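Local coordinates for protein acyl-CoA dehydrogenase (Geobacillus kaustophilus, PDB 2PG0) that probably dehydrogenates acyl chains at the alpha-beta position, using a bound FAD cofactor as the electron acceptor, at residues 91-96 and 161-166; 95-100 and 249-254; 168-173 and 199-204. All coordinates share one frame; numbering follows the deposited sequence.

From the N terminus, helix 89-105 comes first and serves two contacts. Its residues 91-96 meet the loop 161-166 in contact 1, closing a 64-residue loop, and its next turn, sharing Asn95 and Asp96, meets 249-254 in contact 2, the widest closure. Contact 3, between 168-173 and 199-204, opens just after contact 1 closes and lies wholly within the span of contact 2. Contact 1 ties the N-terminal helical domain to the beta domain beside the flavin, contact 2 ties it to the C-terminal helical domain, and contact 3 holds two sheets of the beta domain together. Arg201 NE bonds to Gly164 O between contacts 1 and 3; Val98 packs on Val171 between 2 and 3.

Contact 1 of 3, residues 91-96 and 161-166; sequences IGLHND and ITNGIH. With FAD (flavin-adenine dinucleotide), chain C.
The flavin pocket of the acyl-CoA dehydrogenase fold is backed here by Leu93 of the N-terminal helical domain, which leans on Thr162 and Asn163 of the middle beta domain. These two are the central residues of a type II turn, Ile161 to Gly164, that follows strand 151-161; Asn163 takes the left-handed backbone conformation such a turn needs at its third position. Leu93 does the touching with one methyl: CD2 lies 3.7 Å from Thr162 CG2 and 3.4 Å from Asn163 ND2. The Leu93 and Asn163 side chains run alongside each other in opposite directions, and Leu93 also packs on Ile127, an FAD-binding residue of strand 125-128.

Thr162 divides its side chain between helix and cofactor. OG1 sits beside the backbone N (chi1 -61°) and CG2 anti to it, which sends the methyl to Leu93 and the hydroxyl to the flavin, where OG1 donates to FAD N5 at 3.0 Å. The backbone N of Thr162 donates to FAD O4, also at 3.0 Å and nearly straight (166°). The two bonds grip neighbouring positions of the isoalloxazine and would be expected to draw electron density toward N5 and O4, consistent with hydride acceptance at N5 in this family. The Asn163 amide pairs with Gln213, and His94 is held by Cys118 O and Thr125 OG1. FAD also bonds to Arg274 and Gln342 of the second subunit. Ile161 CD1 sits over one face of the pyrimidine ring, 3.7 Å from FAD N3.

Contact 2 of 3, residues 95-100 and 249-254; sequences NDIVTP and RLVVAI
Val251 projects from helix 237-273 toward Asp96 and Ile97 of helix 89-105, the Val251 and Asp96 CA atoms standing 7.7 Å apart. From CB the side chain forks, and each methyl has its own neighbour. CG1, anti to the backbone N (chi1 168°), heads for Ile97 and ends 4.3 Å from its CD1, a loose apolar contact. CG2 lies on the other branch, 4.0 Å from Asp96 CB, so it meets the aliphatic root of the aspartate. This is the seam where the N-terminal and C-terminal helical domains of the acyl-CoA dehydrogenase fold pack together, and Val251 also touches Asn78 of helix 71-84. The buried carboxylate of Asp96 is satisfied on that same helix, OD1 pairing with Ser74 OG and OD2 with Asn78 ND2. Asp96 O accepts from the side-chain NE2 of Gln247, which ties helix 89-105 to helix 237-273 one turn ahead of Val251. Helix 89-105 is irregular here: it widens into a pi-type turn over 95-98 and kinks at Pro100, where the proline N has no hydrogen to donate. Between nearest atoms, the Ile97 side chain lies about 4 Å from that of the FAD-binding Ile127 and about 7 Å from the FAD.

Contact 3 of 3, residues 168-173 and 199-204; sequences DLIVVA and FTRGRK
Two flat groups from one strand, the Phe199 ring and the Arg201 guanidinium, meet the same methyl of Ile170. On one face of the guanidinium lies Phe199 CZ, 3.6 Å above the plane and displaced toward its rim. The Phe199 ring in turn meets that of Phe220 with the planes only about 10° apart, and Leu218 of strand 216-220 touches both Ile170 and Phe199. Ile170 comes obliquely to both groups: its CD1 reaches Phe199 CZ at 3.6 Å and CE2 at 3.8 Å, and stands 4.2 Å from Arg201 NH2. A first torsion that leaves CG1 beside the backbone N and a second turned to 88° carry CD1 to this meeting point, where it touches the far end of the ring.

The guanidinium is fixed from the backbone of the loop before strand 169-175, NH2 donating to Ala167 O and NE to Gly164 O. A bend at chi3 (105°) turns the end of the chain toward these carbonyls. Asp168 is no direct partner of Arg201, since OD1 is 6.2 Å from Arg201 NH1; its carboxylate forms salt bridges to Arg194 and Arg44.

The CA atoms of Ile170 and Phe199 are 10.8 Å apart, a spacing of packed sheets and too wide for paired strands. Strand 169-175 belongs to a mixed sheet and strand 199-201 to a separate antiparallel one, and their side-chain packing is that of the two-sheet middle beta domain of acyl-CoA dehydrogenases.

Contact 1 of 3, residues 91-96 and 161-166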
loop_
_atom_site.group_PDB
_atom_site.type_symbol
_atom_site.label_atom_id
_atom_site.label_comp_id
_atom_site.label_asym_id
_atom_site.label_seq_id
_atom_site.Cartn_x
_atom_site.Cartn_y
_atom_site.Cartn_z
ATOM N N ILE A 91 -19.438 25.094 -12.070
ATOM C CA ILE A 91 -20.808 25.350 -11.610
ATOM C C ILE A 91 -20.923 25.223 -10.092
ATOM O O ILE A 91 -21.443 26.130 -9.435
ATOM C CB ILE A 91 -21.842 24.467 -12.334
ATOM C CG1 ILE A 91 -21.916 24.885 -13.801
ATOM C CG2 ILE A 91 -23.222 24.590 -11.658
ATOM C CD1 ILE A 91 -22.475 23.846 -14.717
ATOM N N GLY A 92 -20.434 24.106 -9.544
ATOM C CA GLY A 92 -20.375 23.909 -8.094
ATOM C C GLY A 92 -19.567 24.997 -7.409
ATOM O O GLY A 92 -19.903 25.428 -6.309
ATOM N N LEU A 93 -18.501 25.447 -8.068
ATOM C CA LEU A 93 -17.695 26.558 -7.555
ATOM C C LEU A 93 -18.531 27.848 -7.447
ATOM O O LEU A 93 -18.576 28.488 -6.389
ATOM C CB LEU A 93 -16.441 26.766 -8.420
ATOM C CG LEU A 93 -15.653 28.046 -8.113
ATOM C CD1 LEU A 93 -14.599 27.791 -7.069
ATOM C CD2 LEU A 93 -15.032 28.616 -9.369
ATOM N N HIS A 94 -19.210 28.199 -8.536
ATOM C CA HIS A 94 -20.127 29.350 -8.561
ATOM C C HIS A 94 -21.220 29.211 -7.498
ATOM O O HIS A 94 -21.390 30.100 -6.667
ATOM C CB HIS A 94 -20.721 29.514 -9.977
ATOM C CG HIS A 94 -21.800 30.552 -10.090
ATOM N ND1 HIS A 94 -21.531 31.895 -10.255
ATOM C CD2 HIS A 94 -23.150 30.436 -10.110
ATOM C CE1 HIS A 94 -22.667 32.566 -10.343
ATOM N NE2 HIS A 94 -23.665 31.703 -10.265
ATOM N N ASN A 95 -21.923 28.081 -7.511
ATOM C CA ASN A 95 -23.058 27.820 -6.619
ATOM C C ASN A 95 -22.695 27.771 -5.137
ATOM O O ASN A 95 -23.337 28.416 -4.307
ATOM C CB ASN A 95 -23.729 26.490 -6.990
ATOM C CG ASN A 95 -24.660 26.601 -8.197
ATOM O OD1 ASN A 95 -24.780 27.656 -8.822
ATOM N ND2 ASN A 95 -25.323 25.499 -8.524
ATOM N N ASP A 96 -21.654 27.007 -4.818
ATOM C CA ASP A 96 -21.438 26.554 -3.449
ATOM C C ASP A 96 -20.126 26.996 -2.811
ATOM O O ASP A 96 -19.921 26.798 -1.616
ATOM C CB ASP A 96 -21.593 25.029 -3.392
ATOM C CG ASP A 96 -22.960 24.577 -3.881
ATOM O OD1 ASP A 96 -23.977 25.100 -3.358
ATOM O OD2 ASP A 96 -23.011 23.726 -4.797
ATOM N N ILE A 161 -6.936 29.875 -11.856
ATOM C CA ILE A 161 -8.268 30.328 -11.449
ATOM C C ILE A 161 -9.378 29.624 -12.246
ATOM O O ILE A 161 -9.481 29.778 -13.464
ATOM C CB ILE A 161 -8.402 31.884 -11.520
ATOM C CG1 ILE A 161 -7.330 32.558 -10.644
ATOM C CG2 ILE A 161 -9.838 32.342 -11.132
ATOM C CD1 ILE A 161 -7.146 31.958 -9.230
ATOM N N THR A 162 -10.186 28.841 -11.540
ATOM C CA THR A 162 -11.330 28.129 -12.132
ATOM C C THR A 162 -12.352 29.179 -12.607
ATOM O O THR A 162 -12.535 30.201 -11.939
ATOM C CB THR A 162 -11.945 27.164 -11.099
ATOM O OG1 THR A 162 -10.960 26.195 -10.715
ATOM C CG2 THR A 162 -13.164 26.424 -11.667
ATOM N N ASN A 163 -12.985 28.944 -13.761
ATOM C CA ASN A 163 -13.863 29.961 -14.395
ATOM C C ASN A 163 -13.075 31.227 -14.751
ATOM O O ASN A 163 -13.641 32.326 -14.827
ATOM C CB ASN A 163 -15.047 30.347 -13.481
ATOM C CG ASN A 163 -16.009 29.191 -13.201
ATOM O OD1 ASN A 163 -16.059 28.199 -13.927
ATOM N ND2 ASN A 163 -16.800 29.341 -12.145
ATOM N N GLY A 164 -11.774 31.072 -14.976
ATOM C CA GLY A 164 -10.883 32.213 -15.208
ATOM C C GLY A 164 -11.202 33.083 -16.415
ATOM O O GLY A 164 -10.932 34.284 -16.401
ATOM N N ILE A 165 -11.762 32.476 -17.461
ATOM C CA ILE A 165 -12.172 33.217 -18.659
ATOM C C ILE A 165 -13.603 33.759 -18.538
ATOM O O ILE A 165 -13.838 34.937 -18.807
ATOM C CB ILE A 165 -11.989 32.380 -19.960
ATOM C CG1 ILE A 165 -10.533 31.915 -20.116
ATOM C CG2 ILE A 165 -12.467 33.161 -21.214
ATOM C CD1 ILE A 165 -9.480 33.033 -20.042
ATOM N N HIS A 166 -14.544 32.913 -18.116
ATOM C CA HIS A 166 -15.957 33.315 -18.057
ATOM C C HIS A 166 -16.299 34.303 -16.943
ATOM O O HIS A 166 -17.235 35.091 -17.085
ATOM C CB HIS A 166 -16.880 32.096 -17.921
ATOM C CG HIS A 166 -17.185 31.405 -19.211
ATOM N ND1 HIS A 166 -17.265 32.070 -20.418
ATOM C CD2 HIS A 166 -17.465 30.106 -19.477
ATOM C CE1 HIS A 166 -17.556 31.205 -21.374
ATOM N NE2 HIS A 166 -17.688 30.008 -20.828
HETATM P PA FAD C . 2.638 24.382 -3.370
HETATM O O1A FAD C . 3.832 25.091 -3.936
HETATM O O2A FAD C . 1.958 25.139 -2.257
HETATM O O5B FAD C . 3.082 22.912 -2.862
HETATM C C5B FAD C . 3.780 22.032 -3.730
HETATM C C4B FAD C . 3.886 20.670 -3.041
HETATM O O4B FAD C . 4.577 20.833 -1.812
HETATM C C3B FAD C . 2.503 20.117 -2.704
HETATM O O3B FAD C . 2.476 18.714 -2.858
HETATM C C2B FAD C . 2.343 20.435 -1.237
HETATM O O2B FAD C . 1.432 19.578 -0.573
HETATM C C1B FAD C . 3.788 20.304 -0.756
HETATM N N9A FAD C . 3.971 21.021 0.518
HETATM C C8A FAD C . 3.928 22.378 0.730
HETATM N N7A FAD C . 4.121 22.609 2.047
HETATM C C5A FAD C . 4.285 21.423 2.675
HETATM C C6A FAD C . 4.513 21.087 4.005
HETATM N N6A FAD C . 4.481 22.035 4.947
HETATM N N1A FAD C . 4.634 19.757 4.355
HETATM C C2A FAD C . 4.540 18.760 3.401
HETATM N N3A FAD C . 4.327 19.097 2.075
HETATM C C4A FAD C . 4.194 20.410 1.723
HETATM N N1 FAD C . -6.652 28.416 -6.592
HETATM C C2 FAD C . -7.560 29.427 -6.331
HETATM O O2 FAD C . -7.289 30.287 -5.489
HETATM N N3 FAD C . -8.761 29.481 -7.025
HETATM C C4 FAD C . -9.053 28.526 -7.979
HETATM O O4 FAD C . -10.117 28.590 -8.599
HETATM C C4X FAD C . -8.141 27.496 -8.233
HETATM N N5 FAD C . -8.423 26.528 -9.184
HETATM C C5X FAD C . -7.514 25.524 -9.463
HETATM C C6 FAD C . -7.820 24.585 -10.441
HETATM C C7 FAD C . -6.915 23.565 -10.725
HETATM C C7M FAD C . -7.298 22.567 -11.782
HETATM C C8 FAD C . -5.696 23.494 -10.025
HETATM C C8M FAD C . -4.673 22.423 -10.279
HETATM C C9 FAD C . -5.393 24.441 -9.055
HETATM C C9A FAD C . -6.302 25.462 -8.760
HETATM N N10 FAD C . -6.021 26.417 -7.780
HETATM C C10 FAD C . -6.930 27.443 -7.534
HETATM C "C1'" FAD C . -4.765 26.346 -6.937
HETATM C "C2'" FAD C . -4.663 25.168 -5.952
HETATM O "O2'" FAD C . -5.461 25.329 -4.798
HETATM C "C3'" FAD C . -3.195 25.052 -5.552
HETATM O "O3'" FAD C . -2.528 24.449 -6.641
HETATM C "C4'" FAD C . -2.942 24.251 -4.266
HETATM O "O4'" FAD C . -3.429 24.922 -3.118
HETATM C "C5'" FAD C . -1.456 23.951 -4.062
HETATM O "O5'" FAD C . -0.680 25.130 -4.167
HETATM P P FAD C . 0.584 25.144 -5.158
HETATM O O1P FAD C . 0.176 24.679 -6.533
HETATM O O2P FAD C . 1.194 26.518 -5.184
HETATM O O3P FAD C . 1.607 24.043 -4.562
#

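Contact 2 of 3, residues 95-100 and 249-254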
loop_
_atom_site.group_PDB
_atom_site.type_symbol
_atom_site.label_atom_id
_atom_site.label_comp_id
_atom_site.label_asym_id
_atom_site.label_seq_id
_atom_site.Cartn_x
_atom_site.Cartn_y
_atom_site.Cartn_z
ATOM N N ASN A 95 -21.923 28.081 -7.511
ATOM C CA ASN A 95 -23.058 27.820 -6.619
ATOM C C ASN A 95 -22.695 27.771 -5.137
ATOM O O ASN A 95 -23.337 28.416 -4.307
ATOM C CB ASN A 95 -23.729 26.490 -6.990
ATOM C CG ASN A 95 -24.660 26.601 -8.197
ATOM O OD1 ASN A 95 -24.780 27.656 -8.822
ATOM N ND2 ASN A 95 -25.323 25.499 -8.524
ATOM N N ASP A 96 -21.654 27.007 -4.818
ATOM C CA ASP A 96 -21.438 26.554 -3.449
ATOM C C ASP A 96 -20.126 26.996 -2.811
ATOM O O ASP A 96 -19.921 26.798 -1.616
ATOM C CB ASP A 96 -21.593 25.029 -3.392
ATOM C CG ASP A 96 -22.960 24.577 -3.881
ATOM O OD1 ASP A 96 -23.977 25.100 -3.358
ATOM O OD2 ASP A 96 -23.011 23.726 -4.797
ATOM N N ILE A 97 -19.252 27.600 -3.606
ATOM C CA ILE A 97 -17.987 28.098 -3.084
ATOM C C ILE A 97 -17.930 29.623 -3.086
ATOM O O ILE A 97 -17.691 30.225 -2.039
ATOM C CB ILE A 97 -16.770 27.445 -3.798
ATOM C CG1 ILE A 97 -16.733 25.942 -3.467
ATOM C CG2 ILE A 97 -15.439 28.143 -3.399
ATOM C CD1 ILE A 97 -15.968 25.091 -4.452
ATOM N N VAL A 98 -18.186 30.252 -4.232
ATOM C CA VAL A 98 -17.962 31.696 -4.350
ATOM C C VAL A 98 -19.161 32.533 -3.918
ATOM O O VAL A 98 -19.042 33.382 -3.041
ATOM C CB VAL A 98 -17.512 32.136 -5.769
ATOM C CG1 VAL A 98 -17.148 33.613 -5.761
ATOM C CG2 VAL A 98 -16.332 31.316 -6.251
ATOM N N THR A 99 -20.319 32.298 -4.531
ATOM C CA THR A 99 -21.488 33.131 -4.226
ATOM C C THR A 99 -21.877 33.154 -2.734
ATOM O O THR A 99 -22.327 34.192 -2.258
ATOM C CB THR A 99 -22.705 32.825 -5.137
ATOM O OG1 THR A 99 -23.112 31.467 -4.960
ATOM C CG2 THR A 99 -22.338 33.043 -6.585
ATOM N N PRO A 100 -21.704 32.029 -1.990
ATOM C CA PRO A 100 -21.875 32.149 -0.537
ATOM C C PRO A 100 -21.064 33.259 0.158
ATOM O O PRO A 100 -21.507 33.758 1.193
ATOM C CB PRO A 100 -21.454 30.771 -0.022
ATOM C CG PRO A 100 -21.840 29.855 -1.129
ATOM C CD PRO A 100 -21.435 30.622 -2.368
ATOM N N ARG A 249 -14.003 22.221 0.755
ATOM C CA ARG A 249 -13.428 20.883 0.868
ATOM C C ARG A 249 -14.487 19.780 0.791
ATOM O O ARG A 249 -14.240 18.714 0.216
ATOM C CB ARG A 249 -12.560 20.776 2.127
ATOM C CG ARG A 249 -11.266 21.563 1.962
ATOM C CD ARG A 249 -10.640 22.017 3.264
ATOM N NE ARG A 249 -9.508 22.897 2.968
ATOM C CZ ARG A 249 -8.876 23.662 3.860
ATOM N NH1 ARG A 249 -9.261 23.680 5.128
ATOM N NH2 ARG A 249 -7.852 24.420 3.468
ATOM N N LEU A 250 -15.667 20.052 1.348
ATOM C CA LEU A 250 -16.782 19.110 1.275
ATOM C C LEU A 250 -17.239 18.904 -0.170
ATOM O O LEU A 250 -17.540 17.779 -0.576
ATOM C CB LEU A 250 -17.955 19.559 2.164
ATOM C CG LEU A 250 -19.164 18.611 2.281
ATOM C CD1 LEU A 250 -18.740 17.174 2.655
ATOM C CD2 LEU A 250 -20.185 19.153 3.278
ATOM N N VAL A 251 -17.294 19.993 -0.933
ATOM C CA VAL A 251 -17.697 19.930 -2.341
ATOM C C VAL A 251 -16.719 19.076 -3.151
ATOM O O VAL A 251 -17.129 18.218 -3.935
ATOM C CB VAL A 251 -17.861 21.360 -2.934
ATOM C CG1 VAL A 251 -17.978 21.325 -4.447
ATOM C CG2 VAL A 251 -19.092 22.042 -2.310
ATOM N N VAL A 252 -15.424 19.290 -2.932
ATOM C CA VAL A 252 -14.398 18.460 -3.568
ATOM C C VAL A 252 -14.536 16.983 -3.183
ATOM O O VAL A 252 -14.455 16.116 -4.049
ATOM C CB VAL A 252 -12.978 18.989 -3.266
ATOM C CG1 VAL A 252 -11.908 17.989 -3.704
ATOM C CG2 VAL A 252 -12.783 20.340 -3.961
ATOM N N ALA A 253 -14.772 16.707 -1.901
ATOM C CA ALA A 253 -14.969 15.332 -1.437
ATOM C C ALA A 253 -16.172 14.684 -2.122
ATOM O O ALA A 253 -16.095 13.528 -2.547
ATOM C CB ALA A 253 -15.130 15.289 0.081
ATOM N N ILE A 254 -17.269 15.439 -2.239
ATOM C CA ILE A 254 -18.480 14.936 -2.918
ATOM C C ILE A 254 -18.200 14.565 -4.383
ATOM O O ILE A 254 -18.590 13.478 -4.833
ATOM C CB ILE A 254 -19.669 15.925 -2.804
ATOM C CG1 ILE A 254 -20.147 16.009 -1.349
ATOM C CG2 ILE A 254 -20.823 15.509 -3.739
ATOM C CD1 ILE A 254 -21.034 17.224 -1.030
#

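Contact 3 of 3, residues 168-173 and 199-204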
loop_
_atom_site.group_PDB
_atom_site.type_symbol
_atom_site.label_atom_id
_atom_site.label_comp_id
_atom_site.label_asym_id
_atom_site.label_seq_id
_atom_site.Cartn_x
_atom_site.Cartn_y
_atom_site.Cartn_z
ATOM N N ASP A 168 -17.249 36.988 -14.382
ATOM C CA ASP A 168 -17.595 38.406 -14.456
ATOM C C ASP A 168 -17.392 39.090 -13.111
ATOM O O ASP A 168 -17.269 40.320 -13.039
ATOM C CB ASP A 168 -19.059 38.549 -14.874
ATOM C CG ASP A 168 -19.390 37.741 -16.108
ATOM O OD1 ASP A 168 -18.927 38.120 -17.204
ATOM O OD2 ASP A 168 -20.108 36.722 -15.975
ATOM N N LEU A 169 -17.399 38.286 -12.052
ATOM C CA LEU A 169 -17.160 38.733 -10.686
ATOM C C LEU A 169 -16.086 37.833 -10.089
ATOM O O LEU A 169 -16.268 36.623 -10.024
ATOM C CB LEU A 169 -18.425 38.593 -9.834
ATOM C CG LEU A 169 -19.639 39.500 -10.032
ATOM C CD1 LEU A 169 -20.626 39.219 -8.909
ATOM C CD2 LEU A 169 -19.252 40.975 -10.035
ATOM N N ILE A 170 -14.974 38.413 -9.657
ATOM C CA ILE A 170 -13.908 37.604 -9.065
ATOM C C ILE A 170 -13.652 38.064 -7.628
ATOM O O ILE A 170 -13.331 39.227 -7.393
ATOM C CB ILE A 170 -12.600 37.630 -9.924
ATOM C CG1 ILE A 170 -12.869 37.230 -11.384
ATOM C CG2 ILE A 170 -11.543 36.698 -9.334
ATOM C CD1 ILE A 170 -13.260 38.402 -12.304
ATOM N N VAL A 171 -13.832 37.156 -6.671
ATOM C CA VAL A 171 -13.472 37.433 -5.279
ATOM C C VAL A 171 -11.948 37.280 -5.132
ATOM O O VAL A 171 -11.413 36.172 -5.233
ATOM C CB VAL A 171 -14.231 36.526 -4.289
ATOM C CG1 VAL A 171 -13.779 36.797 -2.850
ATOM C CG2 VAL A 171 -15.757 36.720 -4.429
ATOM N N VAL A 172 -11.261 38.401 -4.914
ATOM C CA VAL A 172 -9.791 38.425 -4.907
ATOM C C VAL A 172 -9.215 38.625 -3.499
ATOM O O VAL A 172 -9.553 39.593 -2.813
ATOM C CB VAL A 172 -9.227 39.501 -5.881
ATOM C CG1 VAL A 172 -7.694 39.498 -5.884
ATOM C CG2 VAL A 172 -9.760 39.272 -7.298
ATOM N N ALA A 173 -8.348 37.702 -3.080
ATOM C CA ALA A 173 -7.628 37.842 -1.811
ATOM C C ALA A 173 -6.374 38.672 -2.056
ATOM O O ALA A 173 -5.540 38.322 -2.888
ATOM C CB ALA A 173 -7.271 36.470 -1.226
ATOM N N PHE A 199 -7.059 45.185 -15.227
ATOM C CA PHE A 199 -7.344 43.773 -14.986
ATOM C C PHE A 199 -7.365 43.038 -16.318
ATOM O O PHE A 199 -8.180 43.343 -17.192
ATOM C CB PHE A 199 -8.686 43.642 -14.239
ATOM C CG PHE A 199 -9.259 42.239 -14.201
ATOM C CD1 PHE A 199 -8.465 41.138 -13.876
ATOM C CD2 PHE A 199 -10.617 42.032 -14.446
ATOM C CE1 PHE A 199 -9.013 39.846 -13.830
ATOM C CE2 PHE A 199 -11.173 40.749 -14.394
ATOM C CZ PHE A 199 -10.364 39.656 -14.093
ATOM N N THR A 200 -6.443 42.093 -16.481
ATOM C CA THR A 200 -6.402 41.264 -17.678
ATOM C C THR A 200 -6.347 39.786 -17.302
ATOM O O THR A 200 -6.170 39.433 -16.132
ATOM C CB THR A 200 -5.211 41.610 -18.608
ATOM O OG1 THR A 200 -3.976 41.395 -17.913
ATOM C CG2 THR A 200 -5.296 43.061 -19.090
ATOM N N ARG A 201 -6.506 38.930 -18.306
ATOM C CA ARG A 201 -6.534 37.494 -18.086
ATOM C C ARG A 201 -5.558 36.814 -19.043
ATOM O O ARG A 201 -5.299 37.310 -20.146
ATOM C CB ARG A 201 -7.968 36.974 -18.262
ATOM C CG ARG A 201 -8.991 37.795 -17.462
ATOM C CD ARG A 201 -10.381 37.787 -18.069
ATOM N NE ARG A 201 -11.257 36.932 -17.291
ATOM C CZ ARG A 201 -12.345 37.327 -16.636
ATOM N NH1 ARG A 201 -12.774 38.590 -16.667
ATOM N NH2 ARG A 201 -13.024 36.423 -15.959
ATOM N N GLY A 202 -4.995 35.692 -18.609
ATOM C CA GLY A 202 -4.104 34.932 -19.469
ATOM C C GLY A 202 -4.891 34.062 -20.427
ATOM O O GLY A 202 -6.112 33.919 -20.293
ATOM N N ARG A 203 -4.190 33.498 -21.407
ATOM C CA ARG A 203 -4.751 32.465 -22.277
ATOM C C ARG A 203 -5.121 31.255 -21.413
ATOM O O ARG A 203 -4.489 31.015 -20.378
ATOM C CB ARG A 203 -3.741 32.066 -23.366
ATOM C CG ARG A 203 -2.368 31.604 -22.846
ATOM C CD ARG A 203 -1.588 30.802 -23.906
ATOM N NE ARG A 203 -0.456 30.062 -23.331
ATOM C CZ ARG A 203 0.817 30.176 -23.720
ATOM N NH1 ARG A 203 1.159 31.007 -24.704
ATOM N NH2 ARG A 203 1.758 29.447 -23.124
ATOM N N LYS A 204 -6.143 30.500 -21.817
ATOM C CA LYS A 204 -6.535 29.333 -21.025
ATOM C C LYS A 204 -5.352 28.372 -20.877
ATOM O O LYS A 204 -4.621 28.111 -21.834
ATOM C CB LYS A 204 -7.779 28.626 -21.580
ATOM C CG LYS A 204 -7.690 28.204 -23.032
ATOM C CD LYS A 204 -9.058 27.749 -23.575
ATOM C CE LYS A 204 -9.872 28.918 -24.122
ATOM N NZ LYS A 204 -10.857 28.436 -25.119
#